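PDB 1IUH: 2'-5' RNA Ligase from Thermus thermophilus, which belongs to the LigT-like phosphoesterases of the 2H clan, small bilobal proteins built from two similar alpha-beta halves. Local coordinates for residues E11-A16 / F148-P153; R28-V33 / A138-V143; T41-G46 / P121-P126; P54-L59 / A107-L112; F157-S162 / T172-F177. One frame throughout, in Å; residues are numbered along the deposited sequence.

Interaction 1: residues E11-A16 / F148-P153; sequences EEVRAA and FGLEWP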
# COMPACT_ATOMS: atom_id res chain seq x y z
N GLU A 11 -12.11 -9.81 -1.63
CA GLU A 11 -13.36 -9.56 -0.98
C GLU A 11 -13.42 -9.72 0.59
O GLU A 11 -13.80 -8.78 1.31
CB GLU A 11 -14.40 -10.44 -1.70
CG GLU A 11 -15.77 -10.52 -1.07
CD GLU A 11 -16.87 -10.42 -2.12
OE1 GLU A 11 -16.74 -11.07 -3.20
OE2 GLU A 11 -17.87 -9.69 -1.88
N GLU A 12 -13.04 -10.86 1.13
CA GLU A 12 -13.17 -10.99 2.58
C GLU A 12 -12.31 -10.04 3.37
O GLU A 12 -12.63 -9.72 4.52
CB GLU A 12 -12.85 -12.41 3.01
CG GLU A 12 -12.66 -13.29 1.83
CD GLU A 12 -11.27 -13.21 1.20
OE1 GLU A 12 -10.27 -13.57 1.84
OE2 GLU A 12 -11.22 -12.81 0.03
N VAL A 13 -11.19 -9.62 2.76
CA VAL A 13 -10.29 -8.69 3.38
C VAL A 13 -10.88 -7.27 3.32
O VAL A 13 -10.90 -6.53 4.33
CB VAL A 13 -8.93 -8.79 2.72
CG1 VAL A 13 -7.92 -7.78 3.35
CG2 VAL A 13 -8.44 -10.24 2.84
N ARG A 14 -11.40 -6.88 2.16
CA ARG A 14 -11.98 -5.55 2.10
C ARG A 14 -13.18 -5.50 3.01
O ARG A 14 -13.42 -4.52 3.68
CB ARG A 14 -12.40 -5.16 0.67
CG ARG A 14 -11.28 -4.85 -0.32
CD ARG A 14 -11.88 -4.43 -1.66
NE ARG A 14 -13.01 -5.26 -2.10
CZ ARG A 14 -12.94 -6.31 -2.94
NH1 ARG A 14 -11.79 -6.70 -3.48
NH2 ARG A 14 -14.05 -6.97 -3.25
N ALA A 15 -13.93 -6.56 3.09
CA ALA A 15 -15.08 -6.48 3.97
C ALA A 15 -14.74 -6.35 5.46
O ALA A 15 -15.41 -5.68 6.21
CB ALA A 15 -15.96 -7.68 3.74
N ALA A 16 -13.69 -7.03 5.90
CA ALA A 16 -13.32 -6.97 7.31
C ALA A 16 -12.86 -5.58 7.67
O ALA A 16 -13.10 -5.09 8.77
CB ALA A 16 -12.20 -7.95 7.60
N PHE A 148 -7.88 -8.22 14.00
CA PHE A 148 -8.47 -8.91 12.85
C PHE A 148 -8.33 -10.44 12.78
O PHE A 148 -9.34 -11.15 12.60
CB PHE A 148 -7.92 -8.33 11.56
CG PHE A 148 -8.18 -6.87 11.38
CD1 PHE A 148 -7.24 -5.94 11.76
CD2 PHE A 148 -9.35 -6.43 10.73
CE1 PHE A 148 -7.44 -4.57 11.49
CE2 PHE A 148 -9.55 -5.06 10.46
CZ PHE A 148 -8.58 -4.13 10.85
N GLY A 149 -7.07 -10.91 12.89
CA GLY A 149 -6.75 -12.32 12.79
C GLY A 149 -7.40 -12.89 11.55
O GLY A 149 -8.32 -13.71 11.62
N LEU A 150 -6.98 -12.44 10.38
CA LEU A 150 -7.56 -12.93 9.15
C LEU A 150 -6.43 -13.21 8.14
O LEU A 150 -5.70 -12.30 7.79
CB LEU A 150 -8.53 -11.89 8.58
CG LEU A 150 -8.88 -12.07 7.09
CD1 LEU A 150 -9.48 -13.46 6.87
CD2 LEU A 150 -9.82 -10.97 6.59
N GLU A 151 -6.32 -14.46 7.68
CA GLU A 151 -5.26 -14.86 6.74
C GLU A 151 -5.83 -14.85 5.34
O GLU A 151 -6.98 -15.13 5.12
CB GLU A 151 -4.71 -16.27 7.08
CG GLU A 151 -3.36 -16.59 6.42
CD GLU A 151 -2.84 -18.07 6.60
OE1 GLU A 151 -2.49 -18.52 7.71
OE2 GLU A 151 -2.76 -18.79 5.59
N TRP A 152 -5.03 -14.47 4.37
CA TRP A 152 -5.50 -14.52 3.02
C TRP A 152 -4.30 -14.78 2.12
O TRP A 152 -3.15 -14.55 2.52
CB TRP A 152 -6.23 -13.22 2.66
CG TRP A 152 -5.38 -12.16 2.07
CD1 TRP A 152 -5.24 -11.89 0.74
CD2 TRP A 152 -4.74 -11.09 2.77
NE1 TRP A 152 -4.59 -10.71 0.57
CE2 TRP A 152 -4.26 -10.19 1.79
CE3 TRP A 152 -4.52 -10.80 4.13
CZ2 TRP A 152 -3.58 -9.01 2.11
CZ3 TRP A 152 -3.86 -9.63 4.46
CH2 TRP A 152 -3.39 -8.74 3.46
N PRO A 153 -4.54 -15.27 0.90
CA PRO A 153 -3.51 -15.58 -0.12
C PRO A 153 -3.09 -14.39 -0.95
O PRO A 153 -3.92 -13.87 -1.67
CB PRO A 153 -4.22 -16.63 -1.03
CG PRO A 153 -5.30 -17.23 -0.12
CD PRO A 153 -5.81 -15.95 0.57
O HOH W 1 -8.78 -15.23 3.36
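Glu12 OE1 accepts a 2.7 Å hydrogen bond from water 1, which bridges to the backbone of Glu151 by a second bond to its carbonyl O, modelled rather short at 2.5 Å; the water supplies a polar link where the two segments have no direct hydrogen bond. The remaining contacts are van der Waals and CH-pi, some of them against helix carbonyl oxygens. Val13 CG2 stands over one face of the Trp152 indole, 3.9 Å from the centroid of the five-membered ring and 23° off its normal, a CH-pi contact displaced toward the rim. CG2 gets there because it is anti to the carbonyl carbon, while CG1 is anti to the backbone N (chi1 179°). This is a helix packed on a strand of an antiparallel sheet: residues 11-16 of the helix run at 146° to residues 150-153 of the strand. Val13 also touches Leu74 on the adjoining strand 70-80, the residue that Gly149 and Leu150 both face in a G1 beta bulge. One methyl of Leu150, CD2, pushes in between helical turns, 3.7 Å from Glu12 O and 4.0 Å from Ala16 CB. Phe148 turns its edge to the helix, with CE2 3.9 Å from Ala16 O and that oxygen in the ring plane. The same ring reaches Leu17 and Ala20 farther along the helix.

Interaction 2: residues R28-V33 / A138-V143; sequences RGWKPV and APAPRV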
# COMPACT_ATOMS: atom_id res chain seq x y z
N ARG A 28 -16.83 12.92 11.85
CA ARG A 28 -16.65 13.63 10.58
C ARG A 28 -15.21 14.10 10.31
O ARG A 28 -14.83 14.44 9.21
CB ARG A 28 -17.71 14.79 10.44
CG ARG A 28 -17.62 15.95 11.45
CD ARG A 28 -18.30 17.20 10.92
NE ARG A 28 -19.63 17.43 11.51
CZ ARG A 28 -20.77 17.01 10.97
NH1 ARG A 28 -20.78 16.35 9.82
NH2 ARG A 28 -21.90 17.25 11.59
N GLY A 29 -14.38 14.12 11.33
CA GLY A 29 -13.02 14.50 11.05
C GLY A 29 -12.26 13.39 10.32
O GLY A 29 -11.14 13.65 9.85
N TRP A 30 -12.83 12.18 10.24
CA TRP A 30 -12.16 11.05 9.58
C TRP A 30 -12.61 10.84 8.16
O TRP A 30 -13.81 10.74 7.87
CB TRP A 30 -12.37 9.77 10.34
CG TRP A 30 -11.49 9.68 11.52
CD1 TRP A 30 -11.88 9.63 12.82
CD2 TRP A 30 -10.05 9.54 11.52
NE1 TRP A 30 -10.79 9.45 13.64
CE2 TRP A 30 -9.65 9.40 12.87
CE3 TRP A 30 -9.07 9.52 10.52
CZ2 TRP A 30 -8.33 9.24 13.24
CZ3 TRP A 30 -7.74 9.35 10.89
CH2 TRP A 30 -7.37 9.21 12.23
N LYS A 31 -11.65 10.77 7.26
CA LYS A 31 -12.02 10.57 5.88
C LYS A 31 -11.69 9.12 5.55
O LYS A 31 -10.53 8.69 5.50
CB LYS A 31 -11.28 11.58 5.03
CG LYS A 31 -11.22 11.29 3.56
CD LYS A 31 -12.48 11.61 2.83
CE LYS A 31 -12.13 11.75 1.34
NZ LYS A 31 -13.30 12.12 0.46
N PRO A 32 -12.72 8.33 5.32
CA PRO A 32 -12.45 6.94 5.03
C PRO A 32 -12.08 6.69 3.57
O PRO A 32 -12.64 7.31 2.63
CB PRO A 32 -13.75 6.25 5.46
CG PRO A 32 -14.73 7.15 4.99
CD PRO A 32 -14.15 8.57 5.30
N VAL A 33 -11.11 5.79 3.42
CA VAL A 33 -10.61 5.37 2.13
C VAL A 33 -11.71 4.51 1.50
O VAL A 33 -12.27 3.67 2.17
CB VAL A 33 -9.29 4.51 2.30
CG1 VAL A 33 -8.93 3.81 1.01
CG2 VAL A 33 -8.12 5.38 2.76
N ALA A 138 -9.79 16.54 9.81
CA ALA A 138 -10.21 17.54 10.76
C ALA A 138 -10.19 16.97 12.16
O ALA A 138 -9.89 15.83 12.35
CB ALA A 138 -11.58 18.07 10.37
N PRO A 139 -10.52 17.77 13.18
CA PRO A 139 -10.44 17.05 14.47
C PRO A 139 -11.31 15.77 14.59
O PRO A 139 -12.51 15.76 14.33
CB PRO A 139 -10.83 18.14 15.48
CG PRO A 139 -10.49 19.47 14.75
CD PRO A 139 -10.91 19.19 13.34
N ALA A 140 -10.69 14.68 15.01
CA ALA A 140 -11.39 13.45 15.20
C ALA A 140 -10.62 12.65 16.22
O ALA A 140 -9.42 12.80 16.35
CB ALA A 140 -11.51 12.68 13.88
N PRO A 141 -11.30 11.80 17.00
CA PRO A 141 -10.57 11.02 18.00
C PRO A 141 -10.08 9.62 17.58
O PRO A 141 -10.57 9.03 16.62
CB PRO A 141 -11.60 10.89 19.12
CG PRO A 141 -12.85 10.70 18.37
CD PRO A 141 -12.75 11.79 17.30
N ARG A 142 -9.09 9.11 18.31
CA ARG A 142 -8.63 7.76 18.12
C ARG A 142 -9.85 6.93 18.53
O ARG A 142 -10.69 7.38 19.32
CB ARG A 142 -7.52 7.38 19.12
CG ARG A 142 -6.40 8.36 19.21
CD ARG A 142 -5.05 7.79 18.77
NE ARG A 142 -4.12 8.91 18.59
CZ ARG A 142 -2.84 8.78 18.25
NH1 ARG A 142 -2.33 7.56 18.06
NH2 ARG A 142 -2.07 9.85 18.10
N VAL A 143 -9.91 5.72 18.03
CA VAL A 143 -10.98 4.76 18.36
C VAL A 143 -10.19 3.55 18.86
O VAL A 143 -9.06 3.34 18.42
CB VAL A 143 -11.72 4.34 17.08
CG1 VAL A 143 -12.41 2.99 17.31
CG2 VAL A 143 -12.67 5.44 16.64
O HOH W 2 -14.38 14.11 13.77
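The indole of Trp30 is held on a face and at an edge by the same short run of chain. Over one face sits the methyl of Ala140, its CB 3.5 Å from the centroid of the five-membered ring and 26° off the normal, a close CH-pi contact. At the edge, NE1 of Trp30 donates to Pro141 O at 3.0 Å. The bond is nearly straight, 170° at the hydrogen, and the acceptor lies in the indole plane, although the donor stands above the plane of the carbonyl. With CG turned anti to the carbonyl carbon (chi1 -78°), the end of the side chain is brought to the loop. Face and edge together should fix the rotation of the ring, and the bond satisfies the N-H of a buried side chain. Gly29 fits closely against the neighbouring backbone: its CA makes a CA-H...O contact with Pro139 O and lies 3.7 Å from Ala140 CB. Its carbonyl accepts from Ala138 N at 3.2 Å, in plane and on a lone pair. Beyond the segment, Trp30 packs on Ala134 and Arg136 of strand 130-136 and on Tyr79. An extended proline-rich loop is thereby laid against the start of the short edge strand 30-32, closing the margin of one lobe of the LigT-like fold.

Interaction 3: residues T41-G46 / P121-P126; sequences TLLFLG and PGWDKP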
# COMPACT_ATOMS: atom_id res chain seq x y z
N THR A 41 0.70 -0.51 0.14
CA THR A 41 1.76 -0.06 -0.78
C THR A 41 3.12 -0.74 -0.56
O THR A 41 3.59 -0.83 0.53
CB THR A 41 1.94 1.46 -0.66
OG1 THR A 41 0.68 2.10 -1.00
CG2 THR A 41 3.06 1.95 -1.58
N LEU A 42 3.74 -1.28 -1.59
CA LEU A 42 5.04 -1.90 -1.33
C LEU A 42 6.18 -0.90 -1.54
O LEU A 42 7.22 -0.98 -0.89
CB LEU A 42 5.25 -3.10 -2.20
CG LEU A 42 4.12 -4.11 -2.09
CD1 LEU A 42 3.95 -4.80 -3.44
CD2 LEU A 42 4.45 -5.09 -1.00
N LEU A 43 5.95 0.07 -2.39
CA LEU A 43 6.96 1.07 -2.69
C LEU A 43 6.34 2.24 -3.43
O LEU A 43 5.80 2.04 -4.49
CB LEU A 43 8.05 0.47 -3.56
CG LEU A 43 9.12 1.48 -3.99
CD1 LEU A 43 9.80 1.94 -2.75
CD2 LEU A 43 10.18 0.82 -4.99
N PHE A 44 6.37 3.45 -2.84
CA PHE A 44 5.84 4.67 -3.47
C PHE A 44 6.98 5.30 -4.32
O PHE A 44 8.12 5.38 -3.88
CB PHE A 44 5.34 5.59 -2.37
CG PHE A 44 4.94 6.92 -2.83
CD1 PHE A 44 3.79 7.08 -3.59
CD2 PHE A 44 5.69 8.05 -2.49
CE1 PHE A 44 3.40 8.35 -4.02
CE2 PHE A 44 5.30 9.33 -2.90
CZ PHE A 44 4.14 9.48 -3.67
N LEU A 45 6.69 5.70 -5.56
CA LEU A 45 7.71 6.26 -6.42
C LEU A 45 7.67 7.80 -6.62
O LEU A 45 8.64 8.40 -7.05
CB LEU A 45 7.69 5.55 -7.80
CG LEU A 45 7.98 4.04 -7.88
CD1 LEU A 45 7.96 3.67 -9.38
CD2 LEU A 45 9.31 3.60 -7.25
N GLY A 46 6.57 8.43 -6.24
CA GLY A 46 6.46 9.87 -6.40
C GLY A 46 6.20 10.20 -7.85
O GLY A 46 5.61 9.39 -8.55
N PRO A 121 10.16 10.68 -2.68
CA PRO A 121 9.56 11.00 -1.39
C PRO A 121 9.41 9.81 -0.53
O PRO A 121 8.95 8.75 -0.99
CB PRO A 121 8.21 11.62 -1.75
CG PRO A 121 8.57 12.34 -3.05
CD PRO A 121 9.40 11.28 -3.78
N GLY A 122 9.86 9.98 0.72
CA GLY A 122 9.77 8.94 1.70
C GLY A 122 10.56 7.71 1.41
O GLY A 122 10.24 6.65 1.92
N TRP A 123 11.62 7.83 0.64
CA TRP A 123 12.45 6.70 0.26
C TRP A 123 13.22 6.05 1.40
O TRP A 123 13.56 4.89 1.35
CB TRP A 123 13.44 7.17 -0.82
CG TRP A 123 14.48 6.11 -1.24
CD1 TRP A 123 15.73 5.95 -0.73
CD2 TRP A 123 14.31 5.07 -2.22
NE1 TRP A 123 16.35 4.88 -1.32
CE2 TRP A 123 15.50 4.33 -2.24
CE3 TRP A 123 13.27 4.71 -3.08
CZ2 TRP A 123 15.68 3.26 -3.09
CZ3 TRP A 123 13.45 3.65 -3.92
CH2 TRP A 123 14.64 2.94 -3.93
N ASP A 124 13.48 6.85 2.41
CA ASP A 124 14.28 6.52 3.57
C ASP A 124 13.48 5.86 4.68
O ASP A 124 14.06 5.29 5.60
CB ASP A 124 14.92 7.87 4.00
CG ASP A 124 14.99 8.91 2.78
OD1 ASP A 124 16.03 8.94 2.06
OD2 ASP A 124 13.99 9.66 2.51
N LYS A 125 12.16 5.95 4.60
CA LYS A 125 11.29 5.35 5.58
C LYS A 125 11.45 3.86 5.45
O LYS A 125 11.63 3.33 4.35
CB LYS A 125 9.82 5.68 5.33
CG LYS A 125 9.41 7.14 5.58
CD LYS A 125 7.89 7.26 5.49
CE LYS A 125 7.39 8.72 5.25
NZ LYS A 125 6.01 8.76 4.57
N PRO A 126 11.45 3.18 6.58
CA PRO A 126 11.58 1.72 6.71
C PRO A 126 10.21 1.19 6.36
O PRO A 126 9.22 1.68 6.86
CB PRO A 126 11.87 1.52 8.19
CG PRO A 126 12.61 2.76 8.56
CD PRO A 126 11.76 3.83 7.87
O HOH W 3 9.14 5.96 -1.26
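Leu43, which with Leu42 faces Tyr5 in a classic beta bulge, is the first residue of 41-46 to meet the loop: its CD1 methyl lies 4.2 Å from CZ3 of Trp123, and the two side chains cross at a slant. A chi1 of 175° swings the Trp123 indole away from its own amide and carries the six-membered part in toward the strand, and the same indole packs on Glu110 of helix 96-113. Phe44 follows with a second kind of approach. Its ring presents an edge to Pro121, with CD2 3.7 Å from Pro121 O and the oxygen in the ring plane, while CE2 touches Pro121 CB at 3.9 Å. Water 3 adds a polar bridge beside this edge, donating to Phe44 O at 2.9 Å and to Pro121 O at 2.8 Å, so two carbonyls that cannot bond to each other share one water. Leu45 points its CB away from the loop, and its side chain packs on Tyr56 and Val109. Gly46 ends the walk with CA 4.2 Å from Pro121 CD and its backbone N 3.6 Å above the centre of the Phe44 ring; it and Leu45 both face Leu3 in another classic beta bulge. The contact is that of a bulged strand of an antiparallel sheet, flanked by the connecting loop whose Gly122 to Lys125 portion is a type I beta turn.

Interaction 4: residues P54-L59 / A107-L112; sequences PDYLAL and AGVEEL
Apolar contacts carry the meeting of Leu59 and Gly108, where the two helices come nearest along these segments, with CA atoms 6.4 Å apart. CD2 of Leu59 lies 3.7 Å from Gly108 CA, over the backbone of the opposite helix, and the same methyl is 3.8 Å from Val109 N. Leu59 reaches this spot with CG trans to its amide nitrogen (chi1 -179°); because Gly108 has no side chain, the methyl can settle onto the main chain itself. Val109 CG2 serves two neighbours, lying 4.2 Å from Leu59 CD2 and, at the ring edge, 4.0 Å from Tyr56 CE2. Leu112 CD2 approaches the phenol end of Tyr56, 4.0 Å from OH.

A different kind of contact is made by the other methyl of Leu112, CD1, which sits close against the carboxylate of Asp55, 3.4 Å from CG.

Polar bonding between the segments is absent. The Tyr56 hydroxyl is hydrogen-bonded to Glu52 OE1, just before the segment, which gives this buried side chain a polar partner. The carbonyl of Tyr56 is held by Tyr5 OH of strand 2-8.

Segments 54-59 and 107-112 run roughly antiparallel, at 144° with axes 10.4 Å apart, and both pack on the sheet, Tyr56 and Val109 each touching Leu45. Such a pair of helices side by side on a beta sheet makes a two-layer alpha-beta structure, here within one lobe of the LigT-like fold.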
# COMPACT_ATOMS: atom_id res chain seq x y z
N PRO A 54 8.32 1.69 -18.83
CA PRO A 54 8.78 0.37 -19.24
C PRO A 54 9.64 -0.31 -18.17
O PRO A 54 9.55 -1.53 -17.97
CB PRO A 54 9.61 0.65 -20.51
CG PRO A 54 9.00 1.89 -21.02
CD PRO A 54 8.76 2.72 -19.80
N ASP A 55 10.51 0.48 -17.55
CA ASP A 55 11.41 0.00 -16.50
C ASP A 55 10.61 -0.38 -15.29
O ASP A 55 10.82 -1.44 -14.73
CB ASP A 55 12.43 1.08 -16.14
CG ASP A 55 13.34 1.41 -17.31
OD1 ASP A 55 14.03 0.48 -17.76
OD2 ASP A 55 13.34 2.55 -17.80
N TYR A 56 9.68 0.44 -14.85
CA TYR A 56 8.87 -0.02 -13.74
C TYR A 56 8.03 -1.29 -14.11
O TYR A 56 7.81 -2.19 -13.28
CB TYR A 56 8.01 1.13 -13.25
CG TYR A 56 8.91 2.25 -12.73
CD1 TYR A 56 8.79 3.57 -13.21
CD2 TYR A 56 9.89 1.97 -11.78
CE1 TYR A 56 9.61 4.56 -12.77
CE2 TYR A 56 10.71 2.94 -11.32
CZ TYR A 56 10.59 4.25 -11.81
OH TYR A 56 11.42 5.25 -11.31
N LEU A 57 7.59 -1.37 -15.36
CA LEU A 57 6.83 -2.53 -15.85
C LEU A 57 7.71 -3.75 -15.86
O LEU A 57 7.31 -4.83 -15.38
CB LEU A 57 6.27 -2.27 -17.27
CG LEU A 57 5.09 -1.25 -17.28
CD1 LEU A 57 4.69 -0.85 -18.71
CD2 LEU A 57 3.86 -1.83 -16.54
N ALA A 58 8.93 -3.60 -16.37
CA ALA A 58 9.82 -4.74 -16.46
C ALA A 58 10.23 -5.24 -15.04
O ALA A 58 10.30 -6.46 -14.73
CB ALA A 58 11.03 -4.35 -17.30
N LEU A 59 10.46 -4.26 -14.18
CA LEU A 59 10.78 -4.56 -12.83
C LEU A 59 9.65 -5.39 -12.22
O LEU A 59 9.90 -6.39 -11.53
CB LEU A 59 10.99 -3.29 -12.07
CG LEU A 59 11.38 -3.50 -10.60
CD1 LEU A 59 12.45 -4.60 -10.47
CD2 LEU A 59 11.92 -2.20 -10.06
N ALA A 107 15.49 -2.35 -4.81
CA ALA A 107 16.73 -2.77 -5.47
C ALA A 107 16.77 -2.43 -6.96
O ALA A 107 17.77 -1.89 -7.47
CB ALA A 107 16.91 -4.26 -5.26
N GLY A 108 15.66 -2.75 -7.62
CA GLY A 108 15.49 -2.52 -9.03
C GLY A 108 15.50 -1.03 -9.34
O GLY A 108 16.09 -0.59 -10.35
N VAL A 109 14.83 -0.27 -8.49
CA VAL A 109 14.74 1.17 -8.63
C VAL A 109 16.10 1.77 -8.39
O VAL A 109 16.45 2.74 -9.01
CB VAL A 109 13.70 1.82 -7.63
CG1 VAL A 109 13.78 3.30 -7.72
CG2 VAL A 109 12.30 1.36 -7.95
N GLU A 110 16.88 1.21 -7.48
CA GLU A 110 18.22 1.76 -7.28
C GLU A 110 19.09 1.52 -8.54
O GLU A 110 19.75 2.44 -9.05
CB GLU A 110 18.84 1.13 -6.05
CG GLU A 110 18.08 1.49 -4.77
CD GLU A 110 18.63 0.82 -3.56
OE1 GLU A 110 18.91 -0.39 -3.63
OE2 GLU A 110 18.77 1.47 -2.53
N GLU A 111 19.07 0.29 -9.04
CA GLU A 111 19.84 -0.02 -10.24
C GLU A 111 19.50 0.98 -11.30
O GLU A 111 20.37 1.53 -11.99
CB GLU A 111 19.49 -1.41 -10.77
CG GLU A 111 19.96 -1.61 -12.17
CD GLU A 111 20.37 -3.06 -12.51
OE1 GLU A 111 21.21 -3.62 -11.75
OE2 GLU A 111 19.88 -3.63 -13.52
N LEU A 112 18.23 1.28 -11.42
CA LEU A 112 17.84 2.19 -12.48
C LEU A 112 18.07 3.64 -12.19
O LEU A 112 18.27 4.43 -13.09
CB LEU A 112 16.37 2.00 -12.78
CG LEU A 112 15.85 3.10 -13.70
CD1 LEU A 112 15.75 2.55 -15.13
CD2 LEU A 112 14.52 3.58 -13.20

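Interaction 5: residues F157-S162 / T172-F177; sequences FALVRS and TVLEKF
Arg161 and Thr172 make a doubly bonded antiparallel pair at one end of the ladder: Arg161 N donates to Thr172 O at 2.7 Å and 174°, nearly straight, and Thr172 N returns the bond to Arg161 O. At the other end Phe157 and Phe177 exchange bonds likewise, Phe177 N to Phe157 O being the shorter at 2.8 Å. In the middle the pattern breaks. Leu159 O accepts from two successive amides, Leu174 N at 2.9 Å and Glu175 N at 3.2 Å, the shorter bond clearly bent and the longer one much straighter, while Leu159 N donates to Glu175 O. This is a classic beta bulge, with Leu174 and Glu175 both facing Leu159, and it shifts the register by one where the chain turns a corner at Leu174.

Packing follows the two faces of the hairpin. On the face of Phe157, Leu159 and Phe177, the aromatic rings are near parallel, at 30°, but offset, with centroids 5.2 Å apart and little face-to-face overlap; Phe177 CD1 stands over the rim of the Phe157 ring, 3.8 Å above its plane. Phe157 has CG between its backbone N and carbonyl carbon (chi1 61°), which leans the ring across toward its partner. Phe177 CE1 also meets Leu159 CB at 4.0 Å, and an edge-to-face contact with His61 joins it to helix 53-66. On the other face Ala158 CB touches Val173 CG1 at 4.0 Å.

The chemistry implies a ladder held by main-chain bonds, in which one carbonyl with two donors absorbs the extra residue and lets the hydrogen-bonded pairs resume on either side of the bend.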
# COMPACT_ATOMS: atom_id res chain seq x y z
N PHE A 157 0.58 -8.29 -7.46
CA PHE A 157 0.53 -6.87 -7.09
C PHE A 157 0.47 -6.03 -8.36
O PHE A 157 0.47 -6.57 -9.47
CB PHE A 157 1.75 -6.52 -6.26
CG PHE A 157 3.02 -6.73 -6.99
CD1 PHE A 157 3.73 -5.63 -7.53
CD2 PHE A 157 3.52 -8.03 -7.19
CE1 PHE A 157 4.93 -5.85 -8.29
CE2 PHE A 157 4.71 -8.24 -7.94
CZ PHE A 157 5.41 -7.15 -8.49
N ALA A 158 0.44 -4.71 -8.22
CA ALA A 158 0.33 -3.87 -9.40
C ALA A 158 1.11 -2.59 -9.36
O ALA A 158 1.54 -2.15 -8.28
CB ALA A 158 -1.16 -3.55 -9.62
N LEU A 159 1.27 -2.01 -10.55
CA LEU A 159 1.93 -0.74 -10.77
C LEU A 159 0.71 0.09 -11.04
O LEU A 159 -0.06 -0.22 -11.95
CB LEU A 159 2.80 -0.74 -12.00
CG LEU A 159 3.42 0.65 -12.31
CD1 LEU A 159 4.26 1.13 -11.10
CD2 LEU A 159 4.28 0.60 -13.57
N VAL A 160 0.54 1.14 -10.25
CA VAL A 160 -0.61 2.02 -10.27
C VAL A 160 -0.25 3.50 -10.38
O VAL A 160 0.72 3.97 -9.77
CB VAL A 160 -1.42 1.89 -8.89
CG1 VAL A 160 -2.80 2.61 -8.98
CG2 VAL A 160 -1.52 0.44 -8.47
N ARG A 161 -1.05 4.23 -11.13
CA ARG A 161 -0.88 5.67 -11.22
C ARG A 161 -1.93 6.33 -10.30
O ARG A 161 -3.04 5.85 -10.17
CB ARG A 161 -1.12 6.17 -12.64
CG ARG A 161 -0.82 7.68 -12.78
CD ARG A 161 -1.38 8.23 -14.06
NE ARG A 161 -1.02 9.63 -14.29
CZ ARG A 161 -1.24 10.22 -15.44
NH1 ARG A 161 -1.81 9.51 -16.40
NH2 ARG A 161 -0.82 11.46 -15.65
N SER A 162 -1.56 7.41 -9.66
CA SER A 162 -2.48 8.13 -8.80
C SER A 162 -2.52 9.53 -9.35
O SER A 162 -1.50 10.07 -9.71
CB SER A 162 -1.96 8.19 -7.35
OG SER A 162 -2.89 8.85 -6.49
N THR A 172 -5.33 4.47 -11.33
CA THR A 172 -5.42 3.74 -12.58
C THR A 172 -4.32 2.69 -12.53
O THR A 172 -3.15 3.03 -12.38
CB THR A 172 -5.15 4.58 -13.82
OG1 THR A 172 -6.10 5.65 -13.93
CG2 THR A 172 -5.25 3.69 -15.03
N VAL A 173 -4.72 1.42 -12.65
CA VAL A 173 -3.79 0.30 -12.63
C VAL A 173 -3.11 0.17 -13.99
O VAL A 173 -3.77 -0.21 -14.94
CB VAL A 173 -4.55 -1.04 -12.35
CG1 VAL A 173 -3.57 -2.27 -12.54
CG2 VAL A 173 -5.20 -0.99 -10.99
N LEU A 174 -1.81 0.45 -14.11
CA LEU A 174 -1.15 0.33 -15.39
C LEU A 174 -0.92 -1.08 -15.64
O LEU A 174 -0.93 -1.49 -16.74
CB LEU A 174 0.18 1.04 -15.42
CG LEU A 174 -0.02 2.49 -15.00
CD1 LEU A 174 1.28 3.27 -15.24
CD2 LEU A 174 -1.18 3.10 -15.80
N GLU A 175 -0.65 -1.85 -14.60
CA GLU A 175 -0.46 -3.27 -14.79
C GLU A 175 -0.52 -4.10 -13.54
O GLU A 175 -0.16 -3.62 -12.49
CB GLU A 175 0.82 -3.60 -15.53
CG GLU A 175 0.36 -4.28 -16.84
CD GLU A 175 1.27 -5.34 -17.30
OE1 GLU A 175 2.36 -5.00 -17.77
OE2 GLU A 175 0.90 -6.52 -17.19
N LYS A 176 -1.02 -5.33 -13.69
CA LYS A 176 -1.11 -6.30 -12.63
C LYS A 176 -0.04 -7.36 -12.93
O LYS A 176 0.29 -7.61 -14.08
CB LYS A 176 -2.49 -6.94 -12.63
CG LYS A 176 -3.57 -6.01 -12.18
CD LYS A 176 -4.92 -6.68 -12.32
CE LYS A 176 -5.90 -6.23 -11.16
NZ LYS A 176 -7.30 -5.79 -11.60
N PHE A 177 0.53 -7.96 -11.90
CA PHE A 177 1.59 -8.97 -12.06
C PHE A 177 1.24 -10.19 -11.20
O PHE A 177 0.78 -10.06 -10.06
CB PHE A 177 2.97 -8.39 -11.62
CG PHE A 177 3.33 -7.05 -12.26
CD1 PHE A 177 3.08 -5.85 -11.59
CD2 PHE A 177 3.99 -7.00 -13.48
CE1 PHE A 177 3.49 -4.64 -12.10
CE2 PHE A 177 4.41 -5.80 -14.03
CZ PHE A 177 4.16 -4.61 -13.34

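The five contacts show how a two-lobed sheet protein is tied together, interactions 1 and 2 by pairing early and late parts of the chain. Strand 150-164 links interactions 1 and 5, whose centres are 21 Å apart: it meets helix 11-21 at its start and its hairpin partner 169-178 farther on. Interactions 3, 4 and 5 cluster, with centres 14 to 16 Å apart, and touch through Leu45, Tyr56, Val109, Leu57 and Leu159, and through Leu42 with Phe157, so helices 53-66 and 96-113 and the sheet form one continuous core. Interaction 2 stands at the far margin, 37 Å from interaction 4 between centres. Interactions 2, 3 and 4 lie successively within the span of interaction 1, before interaction 5 follows.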